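Local coordinates for choline kinase (Cryptosporidium parvum, PDB 3MES), which probably transfers the terminal phosphate of ATP to choline, and perhaps ethanolamine, and binds ADP and magnesium, at residues B[127-132]-B[187-192]; B[138-141]-B[147-150]; B[229-234]-B[404-409]. All blocks are in the same frame, centred on the assembly; numbering follows the deposited sequence.

How the contacts relate
Contacts 1 and 2 are neighbours, with centres about 16 Å apart, and they touch. Helix 120-132 supplies one segment of contact 1 and packs on contact 2: Tyr129 serves contact 1, while Phe127, Arg128 and Ser131 pack against the hairpin of contact 2. Along the chain contact 2 is nested inside the loop that contact 1 closes. Together they tie the five-stranded antiparallel sheet, through this helix, to a loop between helices 165-179 and 198-214. Contact 3 comes later in the chain, on the opposite side of the chain's centre. Its centre is about 35 Å from that of contact 1 and 42 Å from that of contact 2. It joins two helices away from the nucleotide, whereas contact 2 holds ADP directly.

Contact 1 (B[127-132]-B[187-192]); sequences FRYLSN and DFPSRF
Tyr129 carries this contact: its ring lies against Pro189 and its hydroxyl bonds Asp187. Pro189 CD sits over the ring face, 3.3 Å from the centroid of the Tyr129 ring and 10° off the normal. This is a CH-pi contact made almost over the centre of the ring. The hydroxyl is the donor to the carboxylate, with Tyr129 OH 2.7 Å from Asp187 OD1. The oxygen is met from above the carboxylate plane, 49° out of it. Ring and carboxylate planes are nearly perpendicular.

Phe188 adds apolar packing. Its CD1 lies 3.7 Å from Tyr129 CE2, and the two rings meet obliquely, their planes steeply inclined. The Phe192 ring borders the tyrosine loosely, with its edge towards it. The Tyr129 side chain leaves helix 120-132 with CG anti to the backbone N (chi1 175°), which carries the ring out to the loop.

On the loop side, residues 189-192 form a type I beta turn, with Pro189 and Phe192 at its two ends, both near Tyr129. Asp187 OD1 has a second partner, a salt bridge from Arg185 NE, and Arg185 also touches Tyr129. A further salt bridge, Arg191 NH2 to Asp125 OD1, ties the turn to an earlier part of the helix. Phe188 and Leu130 both reach Phe264 of strand 262-265.

The contact joins the end of helix 120-132 to the loop between helices 165-179 and 198-214, away from the nucleotide and metal sites. One aspartate oxygen is gripped by both a phenol and a guanidinium group. Their joint pull would probably stabilise the carboxylate in its charged form, while the proline and phenylalanines supply an apolar setting for the ring.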
loop_
_atom_site.group_PDB
_atom_site.type_symbol
_atom_site.label_atom_id
_atom_site.label_comp_id
_atom_site.label_asym_id
_atom_site.label_seq_id
_atom_site.Cartn_x
_atom_site.Cartn_y
_atom_site.Cartn_z
ATOM N N PHE B 127 -1.078 20.540 11.881
ATOM C CA PHE B 127 -2.131 19.550 11.699
ATOM C C PHE B 127 -3.182 19.999 10.684
ATOM O O PHE B 127 -3.610 19.214 9.837
ATOM C CB PHE B 127 -2.801 19.210 13.032
ATOM C CG PHE B 127 -3.832 18.121 12.928
ATOM C CD1 PHE B 127 -3.450 16.790 12.886
ATOM C CD2 PHE B 127 -5.184 18.429 12.867
ATOM C CE1 PHE B 127 -4.398 15.783 12.788
ATOM C CE2 PHE B 127 -6.137 17.427 12.770
ATOM C CZ PHE B 127 -5.742 16.102 12.730
ATOM N N ARG B 128 -3.597 21.260 10.770
ATOM C CA ARG B 128 -4.618 21.779 9.861
ATOM C C ARG B 128 -4.177 21.695 8.403
ATOM O O ARG B 128 -4.985 21.418 7.518
ATOM C CB ARG B 128 -5.007 23.214 10.227
ATOM C CG ARG B 128 -5.981 23.303 11.394
ATOM C CD ARG B 128 -6.620 24.680 11.486
ATOM N NE ARG B 128 -5.752 25.649 12.145
ATOM C CZ ARG B 128 -5.986 26.163 13.348
ATOM N NH1 ARG B 128 -5.143 27.042 13.870
ATOM N NH2 ARG B 128 -7.067 25.802 14.029
ATOM N N TYR B 129 -2.893 21.933 8.157
ATOM C CA TYR B 129 -2.348 21.820 6.812
ATOM C C TYR B 129 -2.396 20.371 6.337
ATOM O O TYR B 129 -2.958 20.067 5.284
ATOM C CB TYR B 129 -0.910 22.340 6.765
ATOM C CG TYR B 129 -0.246 22.146 5.421
ATOM C CD1 TYR B 129 -0.713 22.810 4.294
ATOM C CD2 TYR B 129 0.846 21.299 5.279
ATOM C CE1 TYR B 129 -0.113 22.636 3.063
ATOM C CE2 TYR B 129 1.454 21.121 4.052
ATOM C CZ TYR B 129 0.969 21.791 2.947
ATOM O OH TYR B 129 1.571 21.618 1.721
ATOM N N LEU B 130 -1.801 19.483 7.126
ATOM C CA LEU B 130 -1.786 18.063 6.810
ATOM C C LEU B 130 -3.203 17.547 6.587
ATOM O O LEU B 130 -3.444 16.697 5.727
ATOM C CB LEU B 130 -1.106 17.283 7.933
ATOM C CG LEU B 130 0.358 17.663 8.175
ATOM C CD1 LEU B 130 0.929 16.897 9.360
ATOM C CD2 LEU B 130 1.185 17.421 6.917
ATOM N N SER B 131 -4.140 18.068 7.373
ATOM C CA SER B 131 -5.541 17.714 7.227
ATOM C C SER B 131 -6.052 18.196 5.874
ATOM O O SER B 131 -6.793 17.489 5.195
ATOM C CB SER B 131 -6.364 18.334 8.359
ATOM O OG SER B 131 -7.708 17.885 8.331
ATOM N N ASN B 132 -5.632 19.396 5.483
ATOM C CA ASN B 132 -6.096 20.018 4.242
ATOM C C ASN B 132 -5.565 19.380 2.958
ATOM O O ASN B 132 -6.259 19.362 1.942
ATOM C CB ASN B 132 -5.802 21.521 4.246
ATOM C CG ASN B 132 -6.940 22.335 4.836
ATOM O OD1 ASN B 132 -6.731 23.178 5.710
ATOM N ND2 ASN B 132 -8.155 22.082 4.359
ATOM N N ASP B 187 1.823 24.761 -2.141
ATOM C CA ASP B 187 1.020 25.266 -1.029
ATOM C C ASP B 187 1.652 24.986 0.330
ATOM O O ASP B 187 1.027 25.210 1.367
ATOM C CB ASP B 187 -0.385 24.666 -1.071
ATOM C CG ASP B 187 -0.375 23.160 -0.930
ATOM O OD1 ASP B 187 0.705 22.601 -0.641
ATOM O OD2 ASP B 187 -1.443 22.536 -1.106
ATOM N N PHE B 188 2.887 24.495 0.330
ATOM C CA PHE B 188 3.562 24.204 1.587
ATOM C C PHE B 188 3.832 25.490 2.364
ATOM O O PHE B 188 4.510 26.388 1.871
ATOM C CB PHE B 188 4.861 23.428 1.352
ATOM C CG PHE B 188 5.526 22.970 2.620
ATOM C CD1 PHE B 188 5.003 21.912 3.350
ATOM C CD2 PHE B 188 6.668 23.599 3.089
ATOM C CE1 PHE B 188 5.607 21.488 4.520
ATOM C CE2 PHE B 188 7.279 23.180 4.259
ATOM C CZ PHE B 188 6.748 22.123 4.976
ATOM N N PRO B 189 3.290 25.583 3.587
ATOM C CA PRO B 189 3.450 26.773 4.412
ATOM C C PRO B 189 4.915 27.181 4.557
ATOM O O PRO B 189 5.745 26.385 4.999
ATOM C CB PRO B 189 2.879 26.336 5.761
ATOM C CG PRO B 189 1.870 25.302 5.408
ATOM C CD PRO B 189 2.462 24.559 4.248
ATOM N N SER B 190 5.218 28.419 4.184
ATOM C CA SER B 190 6.578 28.931 4.251
ATOM C C SER B 190 6.976 29.214 5.694
ATOM O O SER B 190 8.160 29.228 6.032
ATOM C CB SER B 190 6.704 30.205 3.413
ATOM O OG SER B 190 7.974 30.806 3.583
ATOM N N ARG B 191 5.971 29.425 6.540
ATOM C CA ARG B 191 6.195 29.807 7.929
ATOM C C ARG B 191 6.685 28.651 8.794
ATOM O O ARG B 191 7.144 28.861 9.915
ATOM C CB ARG B 191 4.921 30.411 8.526
ATOM C CG ARG B 191 3.761 29.438 8.632
ATOM C CD ARG B 191 2.447 30.178 8.847
ATOM N NE ARG B 191 1.315 29.262 8.932
ATOM C CZ ARG B 191 0.721 28.712 7.878
ATOM N NH1 ARG B 191 1.154 28.983 6.654
ATOM N NH2 ARG B 191 -0.302 27.887 8.049
ATOM N N PHE B 192 6.579 27.430 8.280
ATOM C CA PHE B 192 7.102 26.272 8.994
ATOM C C PHE B 192 8.625 26.253 8.927
ATOM O O PHE B 192 9.213 26.444 7.860
ATOM C CB PHE B 192 6.534 24.969 8.429
ATOM C CG PHE B 192 5.053 24.817 8.623
ATOM C CD1 PHE B 192 4.428 25.347 9.737
ATOM C CD2 PHE B 192 4.289 24.122 7.701
ATOM C CE1 PHE B 192 3.069 25.203 9.918
ATOM C CE2 PHE B 192 2.927 23.973 7.880
ATOM C CZ PHE B 192 2.318 24.514 8.988
#

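Contact 2 (B[138-141]-B[147-150]); sequences NIIA and RIEE. With ADP (adenosine-5'-diphosphate), chain I.
Asn138 and Glu150 are joined by two bonds at one end of an antiparallel beta hairpin. Glu150 N donates to Asn138 O at 2.8 Å, in the carbonyl plane. In return, Glu150 OE1 accepts from Asn138 N at 3.2 Å through its anti lone pair. The glutamate chain is extended beyond CG. In a regular hydrogen-bonded pair Glu150 O would accept from Asn138 N; here OE1 does so, and Glu150 O turns to ADP instead.

Next comes a classic beta bulge. Ile140 and Ala141 both face Ile148, whose carbonyl oxygen accepts from Ile140 N at 2.7 Å and weakly from Ala141 N. Ile148 N donates to Ala141 O, also at 2.7 Å. Ile148 CD1 packs on Ala141 CB, and Ile148 CG2 lies near Ile140 CB.

Glu149 points to the other face, with Ile139. Its OE2 accepts from Arg147 NE at 2.6 Å, in a salt bridge, and weakly from Arg147 NH2. Arg108 NE pairs with the same oxygen, so two arginines share it. The adenine amino group of ADP is held twice: N6 donates to Glu150 O at 3.1 Å and weakly to Glu149 OE1 at 3.4 Å. The backbone pairing with adenine resembles that of the hinge in protein kinases, to whose fold choline kinases are related.

Strand 139-143 is at the edge of the five-stranded sheet, and strand 146-150 lies between it and strand 104-109. Helix 120-132 packs on the face of Ile139 and Glu149, where Phe127 makes a cation-pi contact with Arg147, while Ile148 packs on Ile105 and Phe107.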
loop_
_atom_site.group_PDB
_atom_site.type_symbol
_atom_site.label_atom_id
_atom_site.label_comp_id
_atom_site.label_asym_id
_atom_site.label_seq_id
_atom_site.Cartn_x
_atom_site.Cartn_y
_atom_site.Cartn_z
ATOM N N ASN B 138 -9.343 14.069 8.168
ATOM C CA ASN B 138 -10.080 15.262 7.768
ATOM C C ASN B 138 -10.698 16.006 8.952
ATOM O O ASN B 138 -11.212 15.388 9.882
ATOM C CB ASN B 138 -11.168 14.900 6.756
ATOM C CG ASN B 138 -11.755 16.118 6.072
ATOM O OD1 ASN B 138 -12.956 16.176 5.800
ATOM N ND2 ASN B 138 -10.907 17.103 5.792
ATOM N N ILE B 139 -10.637 17.335 8.912
ATOM C CA ILE B 139 -11.286 18.166 9.918
ATOM C C ILE B 139 -12.691 18.527 9.456
ATOM O O ILE B 139 -12.869 19.136 8.404
ATOM C CB ILE B 139 -10.509 19.474 10.174
ATOM C CG1 ILE B 139 -9.159 19.191 10.832
ATOM C CG2 ILE B 139 -11.324 20.422 11.045
ATOM C CD1 ILE B 139 -8.301 20.426 10.987
ATOM N N ILE B 140 -13.688 18.151 10.246
ATOM C CA ILE B 140 -15.073 18.436 9.901
ATOM C C ILE B 140 -15.537 19.747 10.531
ATOM O O ILE B 140 -16.283 20.512 9.920
ATOM C CB ILE B 140 -16.000 17.285 10.329
ATOM C CG1 ILE B 140 -15.581 15.989 9.630
ATOM C CG2 ILE B 140 -17.454 17.621 10.026
ATOM C CD1 ILE B 140 -16.233 14.750 10.187
ATOM N N ALA B 141 -15.084 20.001 11.754
ATOM C CA ALA B 141 -15.371 21.255 12.442
ATOM C C ALA B 141 -14.177 21.656 13.298
ATOM O O ALA B 141 -13.576 20.818 13.973
ATOM C CB ALA B 141 -16.623 21.128 13.290
ATOM N N ARG B 147 -11.990 20.154 18.229
ATOM C CA ARG B 147 -12.286 19.945 16.814
ATOM C C ARG B 147 -12.973 18.610 16.564
ATOM O O ARG B 147 -12.885 17.690 17.376
ATOM C CB ARG B 147 -11.012 20.054 15.969
ATOM C CG ARG B 147 -9.951 18.999 16.262
ATOM C CD ARG B 147 -8.777 19.149 15.303
ATOM N NE ARG B 147 -7.816 18.052 15.395
ATOM C CZ ARG B 147 -6.569 18.182 15.834
ATOM N NH1 ARG B 147 -6.121 19.367 16.228
ATOM N NH2 ARG B 147 -5.765 17.130 15.875
ATOM N N ILE B 148 -13.675 18.519 15.440
ATOM C CA ILE B 148 -14.307 17.276 15.018
ATOM C C ILE B 148 -13.523 16.691 13.850
ATOM O O ILE B 148 -13.394 17.321 12.801
ATOM C CB ILE B 148 -15.766 17.505 14.578
ATOM C CG1 ILE B 148 -16.581 18.120 15.716
ATOM C CG2 ILE B 148 -16.399 16.200 14.117
ATOM C CD1 ILE B 148 -18.020 18.425 15.340
ATOM N N GLU B 149 -12.993 15.488 14.038
ATOM C CA GLU B 149 -12.192 14.837 13.011
ATOM C C GLU B 149 -12.909 13.646 12.395
ATOM O O GLU B 149 -13.796 13.048 13.007
ATOM C CB GLU B 149 -10.868 14.341 13.591
ATOM C CG GLU B 149 -10.015 15.394 14.252
ATOM C CD GLU B 149 -8.741 14.804 14.822
ATOM O OE1 GLU B 149 -8.433 13.639 14.491
ATOM O OE2 GLU B 149 -8.055 15.497 15.601
ATOM N N GLU B 150 -12.499 13.300 11.181
ATOM C CA GLU B 150 -12.899 12.052 10.562
ATOM C C GLU B 150 -12.369 10.901 11.408
ATOM O O GLU B 150 -11.196 10.894 11.794
ATOM C CB GLU B 150 -12.318 11.970 9.151
ATOM C CG GLU B 150 -12.252 10.573 8.578
ATOM C CD GLU B 150 -11.496 10.523 7.263
ATOM O OE1 GLU B 150 -10.710 11.455 6.985
ATOM O OE2 GLU B 150 -11.686 9.547 6.508
HETATM P PB ADP I . -3.181 12.754 22.785
HETATM O O1B ADP I . -3.857 12.915 24.126
HETATM O O2B ADP I . -3.329 13.940 21.863
HETATM O O3B ADP I . -1.782 12.189 22.868
HETATM P PA ADP I . -3.672 10.948 20.658
HETATM O O1A ADP I . -2.228 10.504 20.679
HETATM O O2A ADP I . -4.178 11.848 19.560
HETATM O O3A ADP I . -4.054 11.605 22.078
HETATM O "O5'" ADP I . -4.591 9.633 20.711
HETATM C "C5'" ADP I . -5.060 9.030 19.515
HETATM C "C4'" ADP I . -5.411 7.590 19.835
HETATM O "O4'" ADP I . -6.830 7.448 19.830
HETATM C "C3'" ADP I . -4.858 6.666 18.765
HETATM O "O3'" ADP I . -3.983 5.707 19.359
HETATM C "C2'" ADP I . -6.064 5.983 18.160
HETATM O "O2'" ADP I . -6.161 4.656 18.679
HETATM C "C1'" ADP I . -7.243 6.820 18.621
HETATM N N9 ADP I . -7.512 7.883 17.625
HETATM C C8 ADP I . -7.094 9.161 17.708
HETATM N N7 ADP I . -7.507 9.886 16.637
HETATM C C5 ADP I . -8.210 9.058 15.843
HETATM C C6 ADP I . -8.928 9.175 14.552
HETATM N N6 ADP I . -8.975 10.354 13.885
HETATM N N1 ADP I . -9.533 8.067 14.067
HETATM C C2 ADP I . -9.490 6.891 14.723
HETATM N N3 ADP I . -8.862 6.710 15.898
HETATM C C4 ADP I . -8.212 7.738 16.498
#

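Contact 3 (B[229-234]-B[404-409]); sequences LEEIDQ and QKKKEL
Glu231 and Lys406 reach across a wide gap between two helices of the helical C-terminal lobe of the kinase-like fold. Their CA atoms are the nearest pair of the two segments, 10.4 Å apart. Glu231 lies on helix 222-231, and Lys406 lies within helix 391-411. The contact is a long, water-assisted salt bridge, away from the nucleotide and metal sites.

Both side chains leave their helices toward the other segment. Lys406 runs straight from CA to CE and turns only at chi4 (-75°). Its aliphatic end therefore meets the carboxylate before the amine does: Lys406 CE lies 3.3 Å from Glu231 OE1. The salt bridge itself is long, with Lys406 NZ 4.0 Å from Glu231 OE1.

Stronger partners of Glu231 lie outside the two segments. OE1 is hydrogen-bonded to Tyr402 OH, one turn before Lys406, and OE2 forms a salt bridge with Lys227. Lys227, and Lys406 more distantly, would probably favour the charged form of the carboxylate. A water completes the link: it donates to Glu231 OE2 and accepts from Lys406 NZ, with 3.3 Å between Lys406 NZ and the water oxygen.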
loop_
_atom_site.group_PDB
_atom_site.type_symbol
_atom_site.label_atom_id
_atom_site.label_comp_id
_atom_site.label_asym_id
_atom_site.label_seq_id
_atom_site.Cartn_x
_atom_site.Cartn_y
_atom_site.Cartn_z
ATOM N N LEU B 229 24.080 12.484 29.259
ATOM C CA LEU B 229 24.272 13.929 29.245
ATOM C C LEU B 229 25.616 14.303 28.634
ATOM O O LEU B 229 25.757 15.366 28.035
ATOM C CB LEU B 229 24.167 14.499 30.660
ATOM C CG LEU B 229 22.765 14.528 31.271
ATOM C CD1 LEU B 229 22.805 15.105 32.679
ATOM C CD2 LEU B 229 21.816 15.322 30.386
ATOM N N GLU B 230 26.602 13.426 28.793
ATOM C CA GLU B 230 27.922 13.650 28.217
ATOM C C GLU B 230 27.920 13.352 26.723
ATOM O O GLU B 230 28.533 14.072 25.934
ATOM C CB GLU B 230 28.968 12.783 28.918
ATOM C CG GLU B 230 29.077 13.020 30.414
ATOM C CD GLU B 230 30.202 12.221 31.043
ATOM O OE1 GLU B 230 30.383 12.314 32.276
ATOM O OE2 GLU B 230 30.905 11.498 30.306
ATOM N N GLU B 231 27.226 12.284 26.342
ATOM C CA GLU B 231 27.138 11.878 24.944
ATOM C C GLU B 231 26.486 12.962 24.095
ATOM O O GLU B 231 26.871 13.178 22.947
ATOM C CB GLU B 231 26.350 10.571 24.814
ATOM C CG GLU B 231 27.013 9.371 25.468
ATOM C CD GLU B 231 28.132 8.788 24.627
ATOM O OE1 GLU B 231 27.990 8.752 23.385
ATOM O OE2 GLU B 231 29.150 8.357 25.209
ATOM N N ILE B 232 25.498 13.641 24.665
ATOM C CA ILE B 232 24.762 14.674 23.944
ATOM C C ILE B 232 25.678 15.771 23.404
ATOM O O ILE B 232 25.426 16.331 22.338
ATOM C CB ILE B 232 23.654 15.291 24.819
ATOM C CG1 ILE B 232 22.566 14.249 25.092
ATOM C CG2 ILE B 232 23.059 16.514 24.145
ATOM C CD1 ILE B 232 21.366 14.788 25.833
ATOM N N ASP B 233 26.743 16.070 24.138
ATOM C CA ASP B 233 27.691 17.100 23.720
ATOM C C ASP B 233 28.368 16.749 22.396
ATOM O O ASP B 233 28.758 17.637 21.638
ATOM C CB ASP B 233 28.748 17.331 24.804
ATOM C CG ASP B 233 28.176 17.978 26.051
ATOM O OD1 ASP B 233 27.301 18.862 25.920
ATOM O OD2 ASP B 233 28.607 17.605 27.165
ATOM N N GLN B 234 28.506 15.454 22.125
ATOM C CA GLN B 234 29.166 14.985 20.906
ATOM C C GLN B 234 28.158 14.652 19.815
ATOM O O GLN B 234 28.535 14.326 18.690
ATOM C CB GLN B 234 29.991 13.730 21.198
ATOM C CG GLN B 234 31.035 13.883 22.287
ATOM C CD GLN B 234 31.642 12.549 22.694
ATOM O OE1 GLN B 234 32.825 12.467 23.025
ATOM N NE2 GLN B 234 30.828 11.494 22.664
ATOM N N GLN B 404 24.427 0.580 23.725
ATOM C CA GLN B 404 24.603 -0.675 23.005
ATOM C C GLN B 404 24.698 -0.457 21.497
ATOM O O GLN B 404 25.633 -0.931 20.851
ATOM C CB GLN B 404 23.456 -1.634 23.334
ATOM C CG GLN B 404 23.608 -3.016 22.732
ATOM C CD GLN B 404 22.528 -3.973 23.194
ATOM O OE1 GLN B 404 21.811 -3.702 24.158
ATOM N NE2 GLN B 404 22.407 -5.103 22.507
ATOM N N LYS B 405 23.730 0.266 20.942
ATOM C CA LYS B 405 23.705 0.536 19.507
ATOM C C LYS B 405 24.967 1.266 19.043
ATOM O O LYS B 405 25.518 0.956 17.987
ATOM C CB LYS B 405 22.457 1.340 19.132
ATOM C CG LYS B 405 22.202 1.442 17.635
ATOM C CD LYS B 405 21.870 0.087 17.017
ATOM C CE LYS B 405 21.517 0.236 15.542
ATOM N NZ LYS B 405 21.197 -1.062 14.879
ATOM N N LYS B 406 25.423 2.232 19.837
ATOM C CA LYS B 406 26.629 2.980 19.504
ATOM C C LYS B 406 27.852 2.064 19.416
ATOM O O LYS B 406 28.699 2.236 18.540
ATOM C CB LYS B 406 26.868 4.100 20.518
ATOM C CG LYS B 406 28.079 4.972 20.220
ATOM C CD LYS B 406 28.109 6.190 21.130
ATOM C CE LYS B 406 29.240 7.140 20.764
ATOM N NZ LYS B 406 30.571 6.631 21.202
ATOM N N LYS B 407 27.945 1.094 20.322
ATOM C CA LYS B 407 29.025 0.114 20.260
ATOM C C LYS B 407 28.919 -0.729 18.993
ATOM O O LYS B 407 29.930 -1.098 18.397
ATOM C CB LYS B 407 29.022 -0.801 21.489
ATOM C CG LYS B 407 29.679 -0.199 22.726
ATOM C CD LYS B 407 30.045 -1.284 23.736
ATOM C CE LYS B 407 31.301 -2.053 23.319
ATOM N NZ LYS B 407 31.066 -2.990 22.182
ATOM N N GLU B 408 27.691 -1.032 18.587
ATOM C CA GLU B 408 27.468 -1.849 17.402
ATOM C C GLU B 408 27.840 -1.090 16.131
ATOM O O GLU B 408 28.552 -1.614 15.274
ATOM C CB GLU B 408 26.018 -2.338 17.342
ATOM C CG GLU B 408 25.605 -3.161 18.555
ATOM C CD GLU B 408 24.371 -4.014 18.306
ATOM O OE1 GLU B 408 23.454 -3.556 17.585
ATOM O OE2 GLU B 408 24.324 -5.147 18.836
ATOM N N LEU B 409 27.362 0.146 16.023
ATOM C CA LEU B 409 27.678 0.995 14.879
ATOM C C LEU B 409 29.187 1.136 14.705
ATOM O O LEU B 409 29.694 1.172 13.584
ATOM C CB LEU B 409 27.040 2.378 15.040
ATOM C CG LEU B 409 25.519 2.412 15.198
ATOM C CD1 LEU B 409 25.009 3.845 15.143
ATOM C CD2 LEU B 409 24.848 1.562 14.128
HETATM O O HOH W 1 30.896 6.673 24.471
#